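Local structure of A-adding tRNA nucleotidyltransferase (Aquifex aeolicus, 4WC2) at residues R104-N109 with I138-P143. The protein adds the terminal adenosine to tRNAs that end in CC, using ATP and magnesium, to complete their CCA 3' end. Residues are numbered along the deposited sequence; the frame is centred on the assembly and turned at random.
Sequences RDFTIN and IRVLHP. With APC (diphosphomethylphosphonic acid adenosyl ester), chain C.
Phe106 lies flat between two aliphatic groups: CG2 of Ile138 sits over one ring face, 4.2 Å from its centroid, and CB of Asp105 covers the opposite face. Val140 CG1 meets the ring edge, 3.9 Å from Phe106 CE1, and Phe159 and Ala156 of helix 151-163 add further apolar cover, an environment suited to a large planar side chain. Beside it the backbones join where Thr107 N donates to Arg139 O (3.0 Å). Threonine suits its place by offering a hydroxyl to Asp132, which also pairs with Arg139 NE, and a methyl, CG2, to Leu141 CD2.

Asp105 points away from 138-143, and its carboxylate meets the nucleotide. Asp105 holds CG between its backbone N and carbonyl carbon (chi1 46°); this short acid can thus accept from Asn109 ND2 and, through Asp105 OD1, from ribose O2' of the ATP analogue at 2.8 Å, while OD2 pairs with Arg155. Replacing this aspartate by alanine is likely to leave O2' and the Arg155 guanidinium without this carboxylate, and the Asn109 amide less firmly held. Arg104 NH1, its NH2 held by Asp100, bonds weakly to O3'. Apolar packing from 138-143 thus backs a head-domain loop whose polar side forms part of the ATP site, gripping O2' more firmly than O3'.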
# COMPACT_ATOMS: atom_id res chain seq x y z
N ARG A 104 7.60 -14.30 15.81
CA ARG A 104 7.39 -13.35 14.72
C ARG A 104 7.80 -13.94 13.37
O ARG A 104 8.28 -15.06 13.30
CB ARG A 104 8.14 -12.05 15.00
CG ARG A 104 7.66 -11.39 16.29
CD ARG A 104 8.39 -10.12 16.65
NE ARG A 104 7.87 -9.61 17.92
CZ ARG A 104 6.78 -8.86 18.02
NH1 ARG A 104 6.11 -8.50 16.93
NH2 ARG A 104 6.35 -8.46 19.21
N ASP A 105 7.61 -13.16 12.30
CA ASP A 105 7.72 -13.70 10.95
C ASP A 105 9.17 -13.85 10.47
O ASP A 105 9.64 -14.96 10.24
CB ASP A 105 6.94 -12.83 9.96
CG ASP A 105 7.18 -11.35 10.16
OD1 ASP A 105 8.13 -11.00 10.89
OD2 ASP A 105 6.43 -10.54 9.58
N PHE A 106 9.86 -12.73 10.32
CA PHE A 106 11.20 -12.75 9.74
C PHE A 106 12.24 -12.12 10.66
O PHE A 106 11.93 -11.25 11.48
CB PHE A 106 11.18 -12.04 8.39
CG PHE A 106 9.97 -12.36 7.56
CD1 PHE A 106 9.78 -13.64 7.06
CD2 PHE A 106 9.03 -11.39 7.28
CE1 PHE A 106 8.67 -13.95 6.30
CE2 PHE A 106 7.91 -11.69 6.52
CZ PHE A 106 7.73 -12.97 6.04
N THR A 107 13.48 -12.58 10.51
CA THR A 107 14.59 -12.18 11.38
C THR A 107 14.78 -10.67 11.47
O THR A 107 15.06 -10.13 12.54
CB THR A 107 15.91 -12.82 10.92
OG1 THR A 107 16.19 -12.43 9.57
CG2 THR A 107 15.84 -14.33 11.01
N ILE A 108 14.62 -9.98 10.34
CA ILE A 108 14.76 -8.53 10.31
C ILE A 108 13.63 -7.85 11.07
O ILE A 108 13.76 -6.70 11.49
CB ILE A 108 14.81 -8.00 8.86
CG1 ILE A 108 13.57 -8.42 8.08
CG2 ILE A 108 16.07 -8.48 8.16
CD1 ILE A 108 13.45 -7.76 6.73
N ASN A 109 12.52 -8.56 11.25
CA ASN A 109 11.42 -8.06 12.06
C ASN A 109 11.50 -8.53 13.51
O ASN A 109 10.70 -8.12 14.35
CB ASN A 109 10.08 -8.48 11.46
CG ASN A 109 9.78 -7.78 10.15
OD1 ASN A 109 10.35 -6.73 9.86
ND2 ASN A 109 8.87 -8.34 9.37
N ILE A 138 15.56 -12.07 3.34
CA ILE A 138 14.31 -12.35 4.03
C ILE A 138 14.30 -13.80 4.50
O ILE A 138 14.31 -14.72 3.69
CB ILE A 138 13.08 -12.10 3.13
CG1 ILE A 138 13.06 -10.65 2.64
CG2 ILE A 138 11.79 -12.45 3.86
CD1 ILE A 138 12.87 -9.65 3.75
N ARG A 139 14.30 -13.99 5.82
CA ARG A 139 14.45 -15.33 6.38
C ARG A 139 13.47 -15.62 7.53
O ARG A 139 13.36 -14.83 8.47
CB ARG A 139 15.88 -15.51 6.87
CG ARG A 139 16.16 -16.86 7.50
CD ARG A 139 17.55 -16.91 8.10
NE ARG A 139 18.56 -16.43 7.16
CZ ARG A 139 19.21 -17.21 6.30
NH1 ARG A 139 18.95 -18.51 6.26
NH2 ARG A 139 20.11 -16.69 5.48
N VAL A 140 12.77 -16.74 7.44
CA VAL A 140 11.85 -17.16 8.50
C VAL A 140 12.61 -17.73 9.69
O VAL A 140 13.75 -18.17 9.56
CB VAL A 140 10.83 -18.20 7.99
CG1 VAL A 140 9.90 -17.58 6.96
CG2 VAL A 140 11.55 -19.41 7.42
N LEU A 141 11.97 -17.71 10.86
CA LEU A 141 12.60 -18.18 12.08
C LEU A 141 12.57 -19.71 12.21
O LEU A 141 13.48 -20.30 12.78
CB LEU A 141 11.93 -17.54 13.30
CG LEU A 141 12.01 -16.02 13.37
CD1 LEU A 141 11.22 -15.48 14.54
CD2 LEU A 141 13.45 -15.57 13.47
N HIS A 142 11.53 -20.34 11.68
CA HIS A 142 11.36 -21.79 11.80
C HIS A 142 10.70 -22.37 10.55
O HIS A 142 9.98 -21.66 9.84
CB HIS A 142 10.54 -22.12 13.05
CG HIS A 142 9.32 -21.27 13.22
ND1 HIS A 142 9.35 -20.08 13.91
CD2 HIS A 142 8.05 -21.43 12.78
CE1 HIS A 142 8.14 -19.54 13.90
NE2 HIS A 142 7.33 -20.34 13.22
N PRO A 143 10.94 -23.66 10.26
CA PRO A 143 10.43 -24.32 9.05
C PRO A 143 8.90 -24.26 8.88
O PRO A 143 8.43 -24.26 7.74
CB PRO A 143 10.88 -25.77 9.23
CG PRO A 143 12.09 -25.67 10.08
CD PRO A 143 11.84 -24.55 11.03
PG APC C . 3.78 -2.29 8.34
O1G APC C . 3.82 -1.18 9.37
O2G APC C . 2.44 -3.05 8.45
O3G APC C . 3.91 -1.67 6.92
PB APC C . 5.20 -4.05 9.95
O1B APC C . 6.42 -4.96 9.83
O2B APC C . 5.44 -3.04 11.07
O3B APC C . 4.98 -3.30 8.61
PA APC C . 2.80 -4.59 11.76
O1A APC C . 2.78 -3.03 11.87
O2A APC C . 1.29 -5.10 11.64
C3A APC C . 3.71 -5.11 10.29
O5' APC C . 3.43 -5.23 13.08
C5' APC C . 4.80 -5.33 13.19
C4' APC C . 5.14 -6.53 14.00
O4' APC C . 4.14 -7.37 13.98
C3' APC C . 6.46 -7.27 13.40
O3' APC C . 7.38 -7.70 14.53
C2' APC C . 6.08 -8.24 12.79
O2' APC C . 7.07 -9.41 12.95
C1' APC C . 4.68 -8.63 13.47
N9 APC C . 3.86 -9.17 12.58
C8 APC C . 2.95 -8.64 11.70
N7 APC C . 2.42 -9.70 11.07
C5 APC C . 3.00 -10.84 11.57
C6 APC C . 2.86 -12.21 11.31
N6 APC C . 1.94 -12.72 10.33
N1 APC C . 3.53 -13.18 11.92
C2 APC C . 4.44 -12.79 12.88
N3 APC C . 4.62 -11.44 13.17
C4 APC C . 3.90 -10.49 12.52